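Local coordinates for protein terminal uridylyltransferase 1 (Trypanosoma brucei, PDB 5HZD) that adds uridines from UTP to the 3' ends of guide RNAs, ribosomal RNAs and some mRNAs during mitochondrial RNA editing, at residues W100-A114 and S288-R301. Sequence-based numbering, arbitrary orientation. Where two conformers were deposited one is given.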
loop_
_atom_site.group_PDB
_atom_site.type_symbol
_atom_site.label_atom_id
_atom_site.label_comp_id
_atom_site.label_asym_id
_atom_site.label_seq_id
_atom_site.Cartn_x
_atom_site.Cartn_y
_atom_site.Cartn_z
ATOM N N TRP A 100 -13.408 20.231 -8.589
ATOM C CA TRP A 100 -13.549 19.535 -9.862
ATOM C C TRP A 100 -14.886 18.786 -9.932
ATOM O O TRP A 100 -15.621 18.859 -10.926
ATOM C CB TRP A 100 -12.368 18.579 -10.016
ATOM C CG TRP A 100 -12.519 17.558 -11.074
ATOM C CD1 TRP A 100 -12.541 17.757 -12.418
ATOM C CD2 TRP A 100 -12.675 16.157 -10.856
ATOM N NE1 TRP A 100 -12.698 16.543 -13.067
ATOM C CE2 TRP A 100 -12.779 15.550 -12.128
ATOM C CE3 TRP A 100 -12.720 15.360 -9.711
ATOM C CZ2 TRP A 100 -12.960 14.166 -12.288
ATOM C CZ3 TRP A 100 -12.908 13.988 -9.855
ATOM C CH2 TRP A 100 -13.002 13.405 -11.152
ATOM N N HIS A 101 -15.229 18.106 -8.854
ATOM C CA HIS A 101 -16.457 17.327 -8.828
ATOM C C HIS A 101 -17.027 17.350 -7.422
ATOM O O HIS A 101 -16.500 16.707 -6.524
ATOM C CB HIS A 101 -16.160 15.890 -9.244
ATOM C CG HIS A 101 -17.384 15.085 -9.493
ATOM N ND1 HIS A 101 -18.182 15.274 -10.600
ATOM C CD2 HIS A 101 -17.962 14.101 -8.768
ATOM C CE1 HIS A 101 -19.196 14.428 -10.553
ATOM N NE2 HIS A 101 -19.087 13.709 -9.450
ATOM N N ASP A 102 -18.113 18.108 -7.228
ATOM C CA ASP A 102 -18.571 18.388 -5.875
ATOM C C ASP A 102 -18.916 17.162 -5.044
ATOM O O ASP A 102 -18.768 17.167 -3.808
ATOM C CB ASP A 102 -19.771 19.347 -5.881
ATOM C CG ASP A 102 -20.221 19.682 -4.481
ATOM O OD1 ASP A 102 -19.420 20.333 -3.755
ATOM O OD2 ASP A 102 -21.347 19.253 -4.097
ATOM N N LYS A 103 -19.343 16.099 -5.710
ATOM C CA LYS A 103 -19.771 14.919 -4.978
ATOM C C LYS A 103 -18.647 13.898 -4.765
ATOM O O LYS A 103 -18.865 12.882 -4.121
ATOM C CB LYS A 103 -20.928 14.255 -5.697
ATOM C CG LYS A 103 -22.224 15.068 -5.552
ATOM C CD LYS A 103 -23.339 14.435 -6.334
ATOM C CE LYS A 103 -23.788 13.155 -5.656
ATOM N NZ LYS A 103 -25.019 12.603 -6.299
ATOM N N ALA A 104 -17.467 14.171 -5.304
ATOM C CA ALA A 104 -16.319 13.317 -5.022
ATOM C C ALA A 104 -15.881 13.395 -3.558
ATOM O O ALA A 104 -15.882 14.473 -2.945
ATOM C CB ALA A 104 -15.168 13.686 -5.908
ATOM N N ARG A 105 -15.467 12.247 -3.017
ATOM C CA ARG A 105 -14.899 12.179 -1.681
ATOM C C ARG A 105 -13.594 11.411 -1.758
ATOM O O ARG A 105 -13.361 10.662 -2.709
ATOM C CB ARG A 105 -15.873 11.524 -0.689
ATOM C CG ARG A 105 -17.181 12.332 -0.503
ATOM C CD ARG A 105 -16.897 13.689 0.116
ATOM N NE ARG A 105 -18.159 14.424 0.352
ATOM C CZ ARG A 105 -18.757 15.207 -0.546
ATOM N NH1 ARG A 105 -18.232 15.383 -1.745
ATOM N NH2 ARG A 105 -19.906 15.803 -0.245
ATOM N N VAL A 106 -12.732 11.633 -0.779
ATOM C CA VAL A 106 -11.382 11.066 -0.805
ATOM C C VAL A 106 -11.284 9.966 0.249
ATOM O O VAL A 106 -11.638 10.173 1.406
ATOM C CB VAL A 106 -10.311 12.164 -0.536
ATOM C CG1 VAL A 106 -8.879 11.547 -0.519
ATOM C CG2 VAL A 106 -10.364 13.244 -1.638
ATOM N N PHE A 107 -10.801 8.790 -0.167
ATOM C CA PHE A 107 -10.652 7.636 0.726
ATOM C C PHE A 107 -9.176 7.294 0.791
ATOM O O PHE A 107 -8.547 7.156 -0.259
ATOM C CB PHE A 107 -11.343 6.420 0.093
ATOM C CG PHE A 107 -12.843 6.571 -0.093
ATOM C CD1 PHE A 107 -13.346 7.409 -1.099
ATOM C CD2 PHE A 107 -13.742 5.831 0.664
ATOM C CE1 PHE A 107 -14.702 7.550 -1.296
ATOM C CE2 PHE A 107 -15.113 5.954 0.450
ATOM C CZ PHE A 107 -15.596 6.826 -0.508
ATOM N N ILE A 108 -8.596 7.148 1.983
ATOM C CA ILE A 108 -7.221 6.617 2.065
ATOM C C ILE A 108 -7.241 5.093 1.915
ATOM O O ILE A 108 -8.107 4.421 2.487
ATOM C CB ILE A 108 -6.558 6.990 3.380
ATOM C CG1 ILE A 108 -6.298 8.500 3.407
ATOM C CG2 ILE A 108 -5.233 6.187 3.574
ATOM C CD1 ILE A 108 -5.769 9.032 4.751
ATOM N N PHE A 109 -6.290 4.546 1.164
ATOM C CA PHE A 109 -6.099 3.082 1.203
ATOM C C PHE A 109 -4.630 2.762 1.244
ATOM O O PHE A 109 -3.808 3.667 1.371
ATOM C CB PHE A 109 -6.873 2.355 0.088
ATOM C CG PHE A 109 -6.382 2.630 -1.318
ATOM C CD1 PHE A 109 -6.782 3.768 -2.006
ATOM C CD2 PHE A 109 -5.548 1.734 -1.952
ATOM C CE1 PHE A 109 -6.354 3.987 -3.335
ATOM C CE2 PHE A 109 -5.085 1.951 -3.245
ATOM C CZ PHE A 109 -5.496 3.101 -3.945
ATOM N N GLY A 110 -4.303 1.468 1.199
ATOM C CA GLY A 110 -2.924 1.063 1.391
ATOM C C GLY A 110 -2.567 0.685 2.808
ATOM O O GLY A 110 -3.432 0.287 3.585
ATOM N N SER A 111 -1.283 0.818 3.146
ATOM C CA SER A 111 -0.797 0.255 4.406
ATOM C C SER A 111 -1.337 0.923 5.663
ATOM O O SER A 111 -1.373 0.300 6.715
ATOM C CB SER A 111 0.735 0.191 4.447
ATOM O OG SER A 111 1.306 1.489 4.525
ATOM N N SER A 112 -1.772 2.189 5.581
ATOM C CA SER A 112 -2.279 2.806 6.790
ATOM C C SER A 112 -3.608 2.178 7.165
ATOM O O SER A 112 -3.942 2.133 8.365
ATOM C CB SER A 112 -2.402 4.342 6.646
ATOM O OG SER A 112 -3.320 4.684 5.619
ATOM N N VAL A 113 -4.352 1.673 6.162
ATOM C CA VAL A 113 -5.552 0.902 6.409
ATOM C C VAL A 113 -5.169 -0.506 6.829
ATOM O O VAL A 113 -5.560 -0.954 7.900
ATOM C CB VAL A 113 -6.450 0.880 5.174
ATOM C CG1 VAL A 113 -7.648 -0.078 5.388
ATOM C CG2 VAL A 113 -6.973 2.279 4.930
ATOM N N ALA A 114 -4.380 -1.180 6.010
ATOM C CA ALA A 114 -4.065 -2.591 6.256
ATOM C C ALA A 114 -3.357 -2.832 7.592
ATOM O O ALA A 114 -3.660 -3.830 8.260
ATOM C CB ALA A 114 -3.219 -3.121 5.122
ATOM N N SER A 288 -5.694 8.243 -7.255
ATOM C CA SER A 288 -6.386 7.471 -8.272
ATOM C C SER A 288 -7.878 7.638 -8.118
ATOM O O SER A 288 -8.343 8.295 -7.169
ATOM C CB SER A 288 -6.016 5.989 -8.138
ATOM O OG SER A 288 -6.306 5.522 -6.815
ATOM N N PHE A 289 -8.629 7.045 -9.050
ATOM C CA PHE A 289 -10.058 7.323 -9.149
ATOM C C PHE A 289 -10.926 6.082 -9.035
ATOM O O PHE A 289 -12.140 6.129 -9.284
ATOM C CB PHE A 289 -10.349 8.057 -10.465
ATOM C CG PHE A 289 -9.642 9.370 -10.573
ATOM C CD1 PHE A 289 -10.193 10.512 -10.005
ATOM C CD2 PHE A 289 -8.393 9.458 -11.192
ATOM C CE1 PHE A 289 -9.557 11.736 -10.074
ATOM C CE2 PHE A 289 -7.741 10.674 -11.256
ATOM C CZ PHE A 289 -8.311 11.811 -10.698
ATOM N N ARG A 290 -10.297 4.969 -8.674
ATOM C CA ARG A 290 -11.017 3.705 -8.574
ATOM C C ARG A 290 -11.151 3.210 -7.148
ATOM O O ARG A 290 -10.383 3.585 -6.269
ATOM C CB ARG A 290 -10.287 2.643 -9.407
ATOM C CG ARG A 290 -10.113 3.088 -10.860
ATOM C CD ARG A 290 -9.516 1.998 -11.732
ATOM N NE ARG A 290 -9.226 2.526 -13.064
ATOM C CZ ARG A 290 -8.745 1.787 -14.058
ATOM N NH1 ARG A 290 -8.494 0.500 -13.856
ATOM N NH2 ARG A 290 -8.511 2.333 -15.244
ATOM N N ALA A 291 -12.125 2.339 -6.914
ATOM C CA ALA A 291 -12.421 1.884 -5.554
ATOM C C ALA A 291 -11.765 0.566 -5.175
ATOM O O ALA A 291 -11.749 0.212 -3.994
ATOM C CB ALA A 291 -13.927 1.786 -5.348
ATOM N N PHE A 292 -11.208 -0.173 -6.134
ATOM C CA PHE A 292 -10.768 -1.534 -5.832
ATOM C C PHE A 292 -9.739 -1.627 -4.703
ATOM O O PHE A 292 -9.792 -2.564 -3.904
ATOM C CB PHE A 292 -10.288 -2.274 -7.099
ATOM C CG PHE A 292 -8.904 -1.888 -7.556
ATOM C CD1 PHE A 292 -7.799 -2.610 -7.144
ATOM C CD2 PHE A 292 -8.716 -0.830 -8.440
ATOM C CE1 PHE A 292 -6.526 -2.268 -7.564
ATOM C CE2 PHE A 292 -7.440 -0.491 -8.881
ATOM C CZ PHE A 292 -6.347 -1.209 -8.431
ATOM N N GLY A 293 -8.816 -0.675 -4.627
ATOM C CA GLY A 293 -7.787 -0.738 -3.612
ATOM C C GLY A 293 -8.325 -0.571 -2.206
ATOM O O GLY A 293 -7.755 -1.086 -1.238
ATOM N N ILE A 294 -9.411 0.175 -2.067
ATOM C CA ILE A 294 -10.070 0.311 -0.768
ATOM C C ILE A 294 -10.504 -1.047 -0.230
ATOM O O ILE A 294 -10.242 -1.397 0.933
ATOM C CB ILE A 294 -11.303 1.228 -0.869
ATOM C CG1 ILE A 294 -10.882 2.614 -1.359
ATOM C CG2 ILE A 294 -12.001 1.337 0.473
ATOM C CD1 ILE A 294 -12.065 3.456 -1.868
ATOM N N ARG A 295 -11.173 -1.820 -1.078
ATOM C CA ARG A 295 -11.670 -3.126 -0.672
ATOM C C ARG A 295 -10.512 -4.058 -0.328
ATOM O O ARG A 295 -10.590 -4.790 0.682
ATOM C CB ARG A 295 -12.512 -3.721 -1.790
ATOM C CG ARG A 295 -13.425 -4.828 -1.288
ATOM C CD ARG A 295 -14.169 -5.441 -2.452
ATOM N NE ARG A 295 -15.240 -6.323 -2.034
ATOM C CZ ARG A 295 -15.950 -7.037 -2.900
ATOM N NH1 ARG A 295 -15.665 -6.919 -4.205
ATOM N NH2 ARG A 295 -16.931 -7.844 -2.470
ATOM N N ASN A 296 -9.455 -4.030 -1.141
ATOM C CA ASN A 296 -8.287 -4.884 -0.895
ATOM C C ASN A 296 -7.694 -4.551 0.478
ATOM O O ASN A 296 -7.398 -5.451 1.278
ATOM C CB ASN A 296 -7.207 -4.652 -1.939
ATOM C CG ASN A 296 -7.541 -5.260 -3.272
ATOM O OD1 ASN A 296 -8.604 -5.821 -3.468
ATOM N ND2 ASN A 296 -6.600 -5.149 -4.208
ATOM N N SER A 297 -7.520 -3.263 0.769
ATOM C CA SER A 297 -6.886 -2.869 2.037
ATOM C C SER A 297 -7.773 -3.235 3.227
ATOM O O SER A 297 -7.280 -3.635 4.287
ATOM C CB SER A 297 -6.589 -1.358 2.050
ATOM O OG SER A 297 -5.650 -1.015 1.039
ATOM N N THR A 298 -9.087 -3.136 3.062
ATOM C CA THR A 298 -10.017 -3.419 4.132
ATOM C C THR A 298 -10.026 -4.927 4.422
ATOM O O THR A 298 -10.075 -5.333 5.589
ATOM C CB THR A 298 -11.411 -2.901 3.753
ATOM O OG1 THR A 298 -11.321 -1.488 3.509
ATOM C CG2 THR A 298 -12.396 -3.163 4.862
ATOM N N LEU A 299 -9.899 -5.756 3.385
ATOM C CA LEU A 299 -9.777 -7.208 3.619
ATOM C C LEU A 299 -8.498 -7.530 4.409
ATOM O O LEU A 299 -8.545 -8.313 5.385
ATOM C CB LEU A 299 -9.723 -7.945 2.276
ATOM C CG LEU A 299 -9.547 -9.472 2.394
ATOM C CD1 LEU A 299 -10.660 -10.101 3.213
ATOM C CD2 LEU A 299 -9.469 -10.064 0.972
ATOM N N LEU A 300 -7.383 -6.915 3.997
ATOM C CA LEU A 300 -6.117 -7.121 4.704
ATOM C C LEU A 300 -6.264 -6.702 6.143
ATOM O O LEU A 300 -5.821 -7.426 7.029
ATOM C CB LEU A 300 -4.939 -6.367 4.058
ATOM C CG LEU A 300 -4.550 -6.822 2.638
ATOM C CD1 LEU A 300 -3.391 -6.031 2.156
ATOM C CD2 LEU A 300 -4.163 -8.302 2.631
ATOM N N ARG A 301 -6.886 -5.544 6.397
ATOM C CA ARG A 301 -6.987 -5.052 7.775
ATOM C C ARG A 301 -7.724 -6.025 8.682
ATOM O O ARG A 301 -7.281 -6.303 9.822
ATOM C CB ARG A 301 -7.673 -3.685 7.789
ATOM C CG ARG A 301 -7.613 -3.016 9.128
ATOM C CD ARG A 301 -8.409 -1.726 9.108
ATOM N NE ARG A 301 -8.535 -1.237 10.477
ATOM C CZ ARG A 301 -9.505 -1.587 11.336
ATOM N NH1 ARG A 301 -10.497 -2.403 10.973
ATOM N NH2 ARG A 301 -9.486 -1.108 12.572
HETATM O O HOH W 1 -6.653 1.365 9.707
HETATM O O HOH W 2 -4.698 -4.661 10.363
#
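F109, the last residue of strand 105-109, runs its side chain against the N-terminal part of helix 292-301 and the S288 before it. CB starts 3.7 Å from S297 OG and also lies against I294; further out, CD2 meets the carbonyl carbon of G293 at 3.6 Å and CE2 approaches G293 CA. At the far end of the ring, CE1 and CZ meet S288 OG, which lies in the ring plane at the edge. Chi1 of F109, 67°, sets CG between the backbone N and the carbonyl carbon and so lays the ring against G293, whose backbone comes close to it. Next along the chain, G110 N donates to S297 OG (2.8 Å, 152° at the hydrogen). G110 occupies the N-cap position of helix 111-114, and F109-G110-S111 is consistent with the hG[GS] signature of the nucleotidyltransferase superfamily, set here in the palm. S111 probably binds UTP, as in related enzymes, and the segment packs on the UTP-binding residues G293, I294 and S297; F109 also touches D125, a probable catalytic metal ligand. Beyond the turn, V113 CG1 rests on S297 CB at 3.7 Å, and A114 CB meets L300 CB, while one water bridges A114 O and R301 O. On the strand's preceding inward-facing residue, F107 CB receives I294 CD1 at 3.6 Å. Far from the turn, the edge of F289 points at the face of W100 in an offset edge-to-face pair, planes at 64°, with helix 143-156 touching both rings.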